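Putative polyketide cyclase (Silicibacter sp. TM1040, PDB 3F8H) is of unknown biochemical function but belongs to the SnoaL-like family, and may cyclise a polyketide or act on another small organic substrate. Local coordinates at residues D29-N32 against G38-A41; L103-D106 against P110-R113; S44-H49 against D126-L131. All coordinates share one frame; numbering follows the deposited sequence.

In the fold
Interactions 1 and 3 touch where Ala41 O lies 3.6 Å from Leu131 CD2, their centres 14 Å apart. Interaction 2 sits across the chain's centre from interaction 3, about 31 Å away between centres, and 24 Å from interaction 1. In sequence it is nested within interaction 3, in the loop between strands 91-102 and 115-128. Interaction 3 joins the corner before strand 47-50 to the turn between strands 115-128 and 131-139. Interaction 1 joins the two helices around the calcium site, with ligand Asp35 between them and Asp37 in the first turn of helix 36-40. The side chains of Phe31 and Met39 each lie about 4 Å from a bound methylpentanediol, probably from the crystallisation liquor, possibly marking a pocket.

Interaction 1: residues D29-N32 against G38-A41; sequences DAFN and GMLA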
ATOM      1  N   ASP A  29      -1.496   6.257 -16.690  1.00 40.73           N
ATOM      2  CA  ASP A  29      -1.176   6.303 -18.117  1.00 41.17           C
ATOM      3  C   ASP A  29      -0.397   7.585 -18.416  1.00 40.14           C
ATOM      4  O   ASP A  29       0.578   7.584 -19.175  1.00 39.16           O
ATOM      5  CB  ASP A  29      -2.424   6.270 -19.016  1.00 41.12           C
ATOM      6  CG  ASP A  29      -2.997   4.887 -19.183  1.00 47.64           C
ATOM      7  OD1 ASP A  29      -2.291   3.902 -18.874  1.00 48.22           O
ATOM      8  OD2 ASP A  29      -4.158   4.796 -19.648  1.00 55.57           O
ATOM      9  N   ALA A  30      -0.826   8.683 -17.813  1.00 38.25           N
ATOM     10  CA  ALA A  30      -0.138   9.994 -18.024  1.00 38.13           C
ATOM     11  C   ALA A  30       1.297   9.907 -17.467  1.00 38.53           C
ATOM     12  O   ALA A  30       2.271  10.322 -18.090  1.00 39.16           O
ATOM     13  CB  ALA A  30      -0.927  11.161 -17.364  1.00 37.99           C
ATOM     14  N   PHE A  31       1.410   9.344 -16.272  1.00 40.91           N
ATOM     15  CA  PHE A  31       2.701   9.103 -15.624  1.00 40.33           C
ATOM     16  C   PHE A  31       3.660   8.372 -16.560  1.00 40.34           C
ATOM     17  O   PHE A  31       4.780   8.796 -16.781  1.00 40.63           O
ATOM     18  CB  PHE A  31       2.522   8.308 -14.305  1.00 41.72           C
ATOM     19  CG  PHE A  31       3.822   8.014 -13.583  1.00 37.73           C
ATOM     20  CD1 PHE A  31       4.569   6.893 -13.908  1.00 42.29           C
ATOM     21  CD2 PHE A  31       4.309   8.863 -12.591  1.00 43.48           C
ATOM     22  CE1 PHE A  31       5.788   6.616 -13.275  1.00 44.60           C
ATOM     23  CE2 PHE A  31       5.525   8.590 -11.957  1.00 44.71           C
ATOM     24  CZ  PHE A  31       6.264   7.462 -12.306  1.00 41.20           C
ATOM     25  N   ASN A  32       3.185   7.266 -17.111  1.00 41.49           N
ATOM     26  CA  ASN A  32       3.977   6.437 -17.992  1.00 40.79           C
ATOM     27  C   ASN A  32       4.419   7.178 -19.252  1.00 42.30           C
ATOM     28  O   ASN A  32       5.467   6.871 -19.814  1.00 41.73           O
ATOM     29  CB  ASN A  32       3.228   5.162 -18.404  1.00 41.37           C
ATOM     30  CG  ASN A  32       3.413   4.028 -17.402  1.00 41.47           C
ATOM     31  OD1 ASN A  32       4.331   4.075 -16.566  1.00 43.53           O
ATOM     32  ND2 ASN A  32       2.569   2.982 -17.495  1.00 43.84           N
ATOM     33  N   GLY A  38      -1.288  15.675 -17.874  1.00 41.33           N
ATOM     34  CA  GLY A  38      -2.341  14.674 -17.818  1.00 42.83           C
ATOM     35  C   GLY A  38      -2.606  14.229 -16.397  1.00 42.35           C
ATOM     36  O   GLY A  38      -3.748  13.974 -16.008  1.00 42.85           O
HETATM   37  N   MSE A  39      -1.551  14.158 -15.599  1.00 42.10           N
HETATM   38  CA  MSE A  39      -1.691  13.752 -14.177  1.00 42.37           C
HETATM   39  C   MSE A  39      -2.388  14.830 -13.385  1.00 42.90           C
HETATM   40  O   MSE A  39      -3.322  14.584 -12.596  1.00 43.40           O
HETATM   41  CB  MSE A  39      -0.323  13.494 -13.552  1.00 41.48           C
HETATM   42  CG  MSE A  39       0.395  12.343 -14.174  1.00 42.60           C
HETATM   43 SE   MSE A  39       2.279  12.211 -13.571  0.75 48.24          SE
HETATM   44  CE  MSE A  39       1.917  11.637 -11.778  1.00 44.33           C
ATOM     45  N   LEU A  40      -1.963  16.063 -13.636  1.00 40.07           N
ATOM     46  CA  LEU A  40      -2.504  17.200 -12.905  1.00 41.10           C
ATOM     47  C   LEU A  40      -3.989  17.362 -13.145  1.00 41.37           C
ATOM     48  O   LEU A  40      -4.763  17.740 -12.244  1.00 41.59           O
ATOM     49  CB  LEU A  40      -1.753  18.498 -13.271  1.00 41.89           C
ATOM     50  CG  LEU A  40      -0.342  18.569 -12.700  1.00 41.79           C
ATOM     51  CD1 LEU A  40       0.498  19.624 -13.450  1.00 41.83           C
ATOM     52  CD2 LEU A  40      -0.414  18.815 -11.185  1.00 40.35           C
ATOM     53  N   ALA A  41      -4.366  17.042 -14.364  1.00 39.44           N
ATOM     54  CA  ALA A  41      -5.753  17.145 -14.810  1.00 41.73           C
ATOM     55  C   ALA A  41      -6.691  16.139 -14.074  1.00 42.26           C
ATOM     56  O   ALA A  41      -7.917  16.290 -14.024  1.00 40.61           O
ATOM     57  CB  ALA A  41      -5.834  16.956 -16.371  1.00 42.11           C
TER
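Phe31 and selenomethionine Met39 are set side by side by their torsions: with chi1 of 180°, the phenyl group of Phe31 swings away from the backbone N, on the side of the carbonyl carbon, while the chain of Met39 bends at its last torsion (chi3 71°) and points the same way. The methyl CE of Met39 thereby reaches the ring edge near its plane, 3.8 Å from Phe31 CD2. Selenium itself rests 3.7 Å from Phe31 CA and stands 5.3 Å from the ring centroid, 74° off the normal, an oblique Met-aromatic contact. One residue earlier in the helix, Ala30 supplies a small methyl that fits between the helices, its CB 3.5 Å from Met39 N and 3.6 Å from Met39 CG. Backbones come closest here, with Ala30 CA and Gly38 CA 5.2 Å apart; a CB on Gly38 would clash with that of Ala30. The interface is thus apolar, the selenomethionine side chain lying against the methyl of Ala30 and along Phe31. Phe63 of helix 60-73 packs on Met39, and Leu78 of strand 74-85 on Phe31. These are two consecutive helices packed together in the SnoaL-like domain, calcium ligand Asp35 between them and Asp37 starting helix 36-40.

Interaction 2: residues L103-D106 against P110-R113; sequences LATD and PEAR
The peptide group between Ala104 and Thr105 has the methyl of Ala112 resting on one of its faces: CB stands almost straight above the plane, 3.3 Å from Ala104 C and equally near Thr105 N. This is the contact that closes the long loop of a beta hairpin, the connection between antiparallel strands 91-102 and 115-128 in the curved sheet of the SnoaL-like fold. The two segments have no regular strand structure, and their pairing rests on side-chain and water links instead of a ladder of backbone bonds.

Thr105 carries the polar part. Its hydroxyl OG1 is anti to the carbonyl carbon (chi1 -55°), which turns it toward segment 110-113 and puts methyl CG2 on the Pro110 side, 3.6 Å from Pro110 O. OG1 accepts the backbone N-H of Ala112 at 2.9 Å from Ala112 N, in a bond that is practically straight at 177°. CG of Glu111 passes the same hydroxyl loosely.

Further ties come from within the chain. The hydroxyl of Tyr102 is hydrogen-bonded both to Asp106 N and to Pro110 O, bridging the two sides of the loop, and the carboxylate of Asp106 is held by His69 and Tyr74. Pro110 packs on the C-terminal helix 141-149 at Trp144, Ile145 and Val148. One water completes the join: it donates to Ala112 O at 2.8 Å and lies 3.3 Å from Thr105 OG1.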
ATOM      1  N   LEU A 103      18.489   8.424 -11.922  1.00 41.07           N
ATOM      2  CA  LEU A 103      19.173   9.430 -12.758  1.00 40.58           C
ATOM      3  C   LEU A 103      19.971  10.460 -12.005  1.00 40.60           C
ATOM      4  O   LEU A 103      21.065  10.817 -12.400  1.00 39.66           O
ATOM      5  CB  LEU A 103      18.150  10.189 -13.607  1.00 40.70           C
ATOM      6  CG  LEU A 103      17.186   9.389 -14.489  1.00 42.64           C
ATOM      7  CD1 LEU A 103      16.173  10.346 -15.115  1.00 39.54           C
ATOM      8  CD2 LEU A 103      17.973   8.604 -15.539  1.00 43.06           C
ATOM      9  N   ALA A 104      19.387  10.966 -10.935  1.00 40.88           N
ATOM     10  CA  ALA A 104      20.047  11.983 -10.125  1.00 41.43           C
ATOM     11  C   ALA A 104      19.691  11.840  -8.673  1.00 41.14           C
ATOM     12  O   ALA A 104      18.598  11.457  -8.331  1.00 41.67           O
ATOM     13  CB  ALA A 104      19.722  13.415 -10.655  1.00 41.29           C
ATOM     14  N   THR A 105      20.636  12.154  -7.817  1.00 42.21           N
ATOM     15  CA  THR A 105      20.469  11.931  -6.379  1.00 43.56           C
ATOM     16  C   THR A 105      19.325  12.676  -5.733  1.00 46.29           C
ATOM     17  O   THR A 105      19.127  13.881  -5.930  1.00 47.39           O
ATOM     18  CB  THR A 105      21.774  12.225  -5.626  1.00 43.27           C
ATOM     19  OG1 THR A 105      22.823  11.448  -6.207  1.00 42.34           O
ATOM     20  CG2 THR A 105      21.661  11.891  -4.137  1.00 42.56           C
ATOM     21  N   ASP A 106      18.543  11.913  -4.987  1.00 45.98           N
ATOM     22  CA  ASP A 106      17.406  12.446  -4.240  1.00 48.30           C
ATOM     23  C   ASP A 106      17.857  12.581  -2.793  1.00 51.75           C
ATOM     24  O   ASP A 106      18.274  11.615  -2.156  1.00 53.06           O
ATOM     25  CB  ASP A 106      16.220  11.517  -4.351  1.00 47.67           C
ATOM     26  CG  ASP A 106      14.909  12.183  -3.989  1.00 49.90           C
ATOM     27  OD1 ASP A 106      14.868  13.359  -3.575  1.00 50.84           O
ATOM     28  OD2 ASP A 106      13.879  11.509  -4.137  1.00 50.96           O
ATOM     29  N   PRO A 110      20.542   7.137  -1.530  1.00 46.22           N
ATOM     30  CA  PRO A 110      21.906   6.973  -2.014  1.00 45.38           C
ATOM     31  C   PRO A 110      22.232   7.716  -3.285  1.00 45.40           C
ATOM     32  O   PRO A 110      21.368   8.259  -3.973  1.00 43.06           O
ATOM     33  CB  PRO A 110      22.032   5.478  -2.269  1.00 45.40           C
ATOM     34  CG  PRO A 110      20.936   4.839  -1.479  1.00 43.96           C
ATOM     35  CD  PRO A 110      19.845   5.854  -1.338  1.00 46.77           C
ATOM     36  N   GLU A 111      23.511   7.680  -3.606  1.00 45.59           N
ATOM     37  CA  GLU A 111      24.014   8.381  -4.782  1.00 46.85           C
ATOM     38  C   GLU A 111      23.483   7.751  -6.047  1.00 46.90           C
ATOM     39  O   GLU A 111      23.491   6.541  -6.213  1.00 44.82           O
ATOM     40  CB  GLU A 111      25.537   8.401  -4.803  1.00 48.81           C
ATOM     41  CG  GLU A 111      26.141   9.139  -6.011  1.00 54.76           C
ATOM     42  CD  GLU A 111      27.664   9.011  -6.075  1.00 59.83           C
ATOM     43  OE1 GLU A 111      28.276   8.699  -5.037  1.00 63.64           O
ATOM     44  OE2 GLU A 111      28.248   9.225  -7.160  1.00 66.86           O
ATOM     45  N   ALA A 112      22.996   8.605  -6.938  1.00 47.60           N
ATOM     46  CA  ALA A 112      22.501   8.152  -8.263  1.00 47.08           C
ATOM     47  C   ALA A 112      23.705   7.825  -9.141  1.00 46.19           C
ATOM     48  O   ALA A 112      24.659   8.581  -9.220  1.00 45.12           O
ATOM     49  CB  ALA A 112      21.636   9.209  -8.940  1.00 46.27           C
ATOM     50  N   ARG A 113      23.625   6.673  -9.792  1.00 45.73           N
ATOM     51  CA  ARG A 113      24.680   6.199 -10.686  1.00 45.09           C
ATOM     52  C   ARG A 113      24.070   5.470 -11.873  1.00 45.07           C
ATOM     53  O   ARG A 113      24.684   4.607 -12.467  1.00 45.16           O
ATOM     54  CB  ARG A 113      25.646   5.256  -9.938  1.00 45.65           C
ATOM     55  CG  ARG A 113      26.336   5.890  -8.734  1.00 44.70           C
ATOM     56  CD  ARG A 113      27.224   4.893  -7.975  1.00 48.24           C
ATOM     57  NE  ARG A 113      26.456   3.922  -7.185  1.00 55.27           N
ATOM     58  CZ  ARG A 113      26.190   2.676  -7.577  1.00 58.77           C
ATOM     59  NH1 ARG A 113      26.663   2.225  -8.733  1.00 59.50           N
ATOM     60  NH2 ARG A 113      25.476   1.864  -6.792  1.00 60.00           N
TER
HETATM   61  O   HOH W   1      25.273  11.223  -8.396  1.00 50.58           O

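Interaction 3: residues S44-H49 against D126-L131; sequences SEDVAH and DLRDGL
Asp46 and Arg128 meet from opposite directions in a salt bridge, the stronger bonds gathered on OD1 of the acid and the weak ones on OD2. Asp46 OD1 accepts from Arg128 NH2 at 2.9 Å, on the syn side and 24° out of the carboxylate plane. The same oxygen accepts from Ser44 OG, nearly along its C-O direction, at an unusually short 2.5 Å, a length to be read with caution. Ser44 OG also has a weak hydrogen bond with Ile132 O. Asp46 OD2 has weak bonds to Arg128 NH2 at 3.2 Å and Arg128 NH1 at 3.4 Å. Carboxylate and guanidinium planes are turned 51° apart, so the pair is not a flat two-bond fork. Arg128 reaches the acid through a chain bent at chi3 (65°), with Ser44 CB lying obliquely beside its NH2.

Each turn is closed by its own backbone bonds. Val47 N bonds to Ser44 O in a type I turn, while Arg128 N donates to Leu131 O and Leu131 N to Arg128 O around a type I' turn, a tight two-residue hairpin. Leu131 CB packs 3.9 Å from Ser44 N.

Replacing Ser44 by alanine removes the hydroxyl, and Asp46 OD1 would probably be left with Arg128 alone across this contact, the carboxylate freer to turn. Beside the guanidinium the acid is likely to stay ionised, pinning the corner before strand 47-50 to the hairpin.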
ATOM      1  N   SER A  44      -7.930  17.106  -7.991  1.00 43.45           N
ATOM      2  CA  SER A  44      -8.693  18.255  -7.481  1.00 45.79           C
ATOM      3  C   SER A  44      -7.734  19.371  -7.041  1.00 44.83           C
ATOM      4  O   SER A  44      -6.562  19.139  -6.761  1.00 42.57           O
ATOM      5  CB  SER A  44      -9.588  17.879  -6.284  1.00 46.23           C
ATOM      6  OG  SER A  44      -8.799  17.553  -5.162  1.00 48.55           O
ATOM      7  N   GLU A  45      -8.277  20.587  -6.995  1.00 45.14           N
ATOM      8  CA  GLU A  45      -7.514  21.769  -6.611  1.00 45.97           C
ATOM      9  C   GLU A  45      -7.023  21.630  -5.191  1.00 44.25           C
ATOM     10  O   GLU A  45      -6.008  22.189  -4.794  1.00 44.87           O
ATOM     11  CB  GLU A  45      -8.366  23.034  -6.756  1.00 48.37           C
ATOM     12  CG  GLU A  45      -8.655  23.420  -8.198  1.00 56.85           C
ATOM     13  CD  GLU A  45      -7.445  24.025  -8.877  1.00 65.55           C
ATOM     14  OE1 GLU A  45      -6.371  24.032  -8.246  1.00 66.28           O
ATOM     15  OE2 GLU A  45      -7.575  24.537 -10.015  1.00 73.83           O
ATOM     16  N   ASP A  46      -7.741  20.841  -4.421  1.00 43.60           N
ATOM     17  CA  ASP A  46      -7.393  20.634  -2.987  1.00 44.07           C
ATOM     18  C   ASP A  46      -6.724  19.277  -2.694  1.00 42.70           C
ATOM     19  O   ASP A  46      -6.638  18.788  -1.566  1.00 43.32           O
ATOM     20  CB  ASP A  46      -8.604  20.854  -2.129  1.00 46.42           C
ATOM     21  CG  ASP A  46      -9.713  19.876  -2.418  1.00 52.54           C
ATOM     22  OD1 ASP A  46      -9.687  19.211  -3.477  1.00 57.18           O
ATOM     23  OD2 ASP A  46     -10.621  19.796  -1.578  1.00 59.18           O
ATOM     24  N   VAL A  47      -6.169  18.704  -3.729  1.00 40.19           N
ATOM     25  CA  VAL A  47      -5.525  17.389  -3.593  1.00 39.00           C
ATOM     26  C   VAL A  47      -4.493  17.351  -2.442  1.00 41.43           C
ATOM     27  O   VAL A  47      -3.668  18.249  -2.274  1.00 41.76           O
ATOM     28  CB  VAL A  47      -4.876  16.943  -4.897  1.00 38.96           C
ATOM     29  CG1 VAL A  47      -3.705  17.909  -5.270  1.00 41.48           C
ATOM     30  CG2 VAL A  47      -4.452  15.447  -4.800  1.00 37.95           C
ATOM     31  N   ALA A  48      -4.633  16.309  -1.623  1.00 40.23           N
ATOM     32  CA  ALA A  48      -3.750  16.020  -0.534  1.00 40.82           C
ATOM     33  C   ALA A  48      -2.864  14.854  -0.896  1.00 41.47           C
ATOM     34  O   ALA A  48      -3.295  13.702  -0.931  1.00 43.05           O
ATOM     35  CB  ALA A  48      -4.527  15.744   0.790  1.00 41.56           C
ATOM     36  N   HIS A  49      -1.586  15.194  -1.099  1.00 41.43           N
ATOM     37  CA  HIS A  49      -0.530  14.259  -1.433  1.00 40.40           C
ATOM     38  C   HIS A  49       0.209  13.914  -0.150  1.00 42.81           C
ATOM     39  O   HIS A  49       0.942  14.707   0.446  1.00 41.36           O
ATOM     40  CB  HIS A  49       0.369  14.855  -2.486  1.00 41.66           C
ATOM     41  CG  HIS A  49       1.539  14.003  -2.856  1.00 37.48           C
ATOM     42  ND1 HIS A  49       2.722  14.548  -3.322  1.00 42.50           N
ATOM     43  CD2 HIS A  49       1.722  12.664  -2.837  1.00 39.94           C
ATOM     44  CE1 HIS A  49       3.570  13.578  -3.595  1.00 41.32           C
ATOM     45  NE2 HIS A  49       2.996  12.424  -3.290  1.00 40.89           N
ATOM     46  N   ASP A 126      -8.433   8.789  -2.657  1.00 38.24           N
ATOM     47  CA  ASP A 126      -9.787   9.272  -2.427  1.00 39.88           C
ATOM     48  C   ASP A 126     -10.135  10.080  -3.698  1.00 40.25           C
ATOM     49  O   ASP A 126      -9.286  10.698  -4.317  1.00 37.43           O
ATOM     50  CB  ASP A 126      -9.947  10.230  -1.267  1.00 40.31           C
ATOM     51  CG  ASP A 126      -9.609   9.640   0.097  1.00 46.69           C
ATOM     52  OD1 ASP A 126      -9.609   8.428   0.300  1.00 48.95           O
ATOM     53  OD2 ASP A 126      -9.338  10.467   1.011  1.00 57.02           O
ATOM     54  N   LEU A 127     -11.400  10.071  -4.054  1.00 39.19           N
ATOM     55  CA  LEU A 127     -11.909  10.847  -5.203  1.00 39.21           C
ATOM     56  C   LEU A 127     -13.214  11.510  -4.877  1.00 39.86           C
ATOM     57  O   LEU A 127     -14.002  10.987  -4.114  1.00 39.46           O
ATOM     58  CB  LEU A 127     -12.123   9.937  -6.419  1.00 40.32           C
ATOM     59  CG  LEU A 127     -10.928   9.139  -6.974  1.00 42.07           C
ATOM     60  CD1 LEU A 127     -10.961   7.685  -6.421  1.00 41.77           C
ATOM     61  CD2 LEU A 127     -10.995   9.132  -8.480  1.00 46.20           C
ATOM     62  N   ARG A 128     -13.418  12.668  -5.475  1.00 38.74           N
ATOM     63  CA  ARG A 128     -14.657  13.403  -5.357  1.00 39.77           C
ATOM     64  C   ARG A 128     -14.978  14.045  -6.725  1.00 39.32           C
ATOM     65  O   ARG A 128     -14.117  14.623  -7.389  1.00 40.29           O
ATOM     66  CB  ARG A 128     -14.548  14.454  -4.263  1.00 40.25           C
ATOM     67  CG  ARG A 128     -15.769  15.342  -4.132  1.00 45.41           C
ATOM     68  CD  ARG A 128     -15.484  16.558  -3.231  1.00 52.45           C
ATOM     69  NE  ARG A 128     -14.476  17.457  -3.816  1.00 61.27           N
ATOM     70  CZ  ARG A 128     -13.327  17.819  -3.231  1.00 62.21           C
ATOM     71  NH1 ARG A 128     -13.030  17.415  -1.999  1.00 65.93           N
ATOM     72  NH2 ARG A 128     -12.492  18.630  -3.864  1.00 60.51           N
ATOM     73  N   ASP A 129     -16.203  13.840  -7.173  1.00 39.69           N
ATOM     74  CA  ASP A 129     -16.660  14.391  -8.449  1.00 40.09           C
ATOM     75  C   ASP A 129     -15.717  13.993  -9.576  1.00 38.88           C
ATOM     76  O   ASP A 129     -15.452  14.776 -10.494  1.00 37.40           O
ATOM     77  CB  ASP A 129     -16.709  15.898  -8.376  1.00 38.31           C
ATOM     78  CG  ASP A 129     -17.802  16.412  -7.454  1.00 48.19           C
ATOM     79  OD1 ASP A 129     -18.734  15.651  -7.136  1.00 45.81           O
ATOM     80  OD2 ASP A 129     -17.731  17.605  -7.088  1.00 49.56           O
ATOM     81  N   GLY A 130     -15.143  12.819  -9.429  1.00 39.88           N
ATOM     82  CA  GLY A 130     -14.285  12.218 -10.482  1.00 41.41           C
ATOM     83  C   GLY A 130     -12.805  12.585 -10.477  1.00 42.41           C
ATOM     84  O   GLY A 130     -12.017  12.191 -11.350  1.00 42.74           O
ATOM     85  N   LEU A 131     -12.446  13.371  -9.491  1.00 41.59           N
ATOM     86  CA  LEU A 131     -11.106  13.833  -9.336  1.00 42.55           C
ATOM     87  C   LEU A 131     -10.440  13.296  -8.068  1.00 41.33           C
ATOM     88  O   LEU A 131     -11.038  13.126  -7.038  1.00 41.57           O
ATOM     89  CB  LEU A 131     -11.097  15.359  -9.326  1.00 43.90           C
ATOM     90  CG  LEU A 131     -11.616  15.964 -10.651  1.00 46.90           C
ATOM     91  CD1 LEU A 131     -11.680  17.464 -10.565  1.00 47.94           C
ATOM     92  CD2 LEU A 131     -10.703  15.513 -11.807  1.00 45.24           C
TER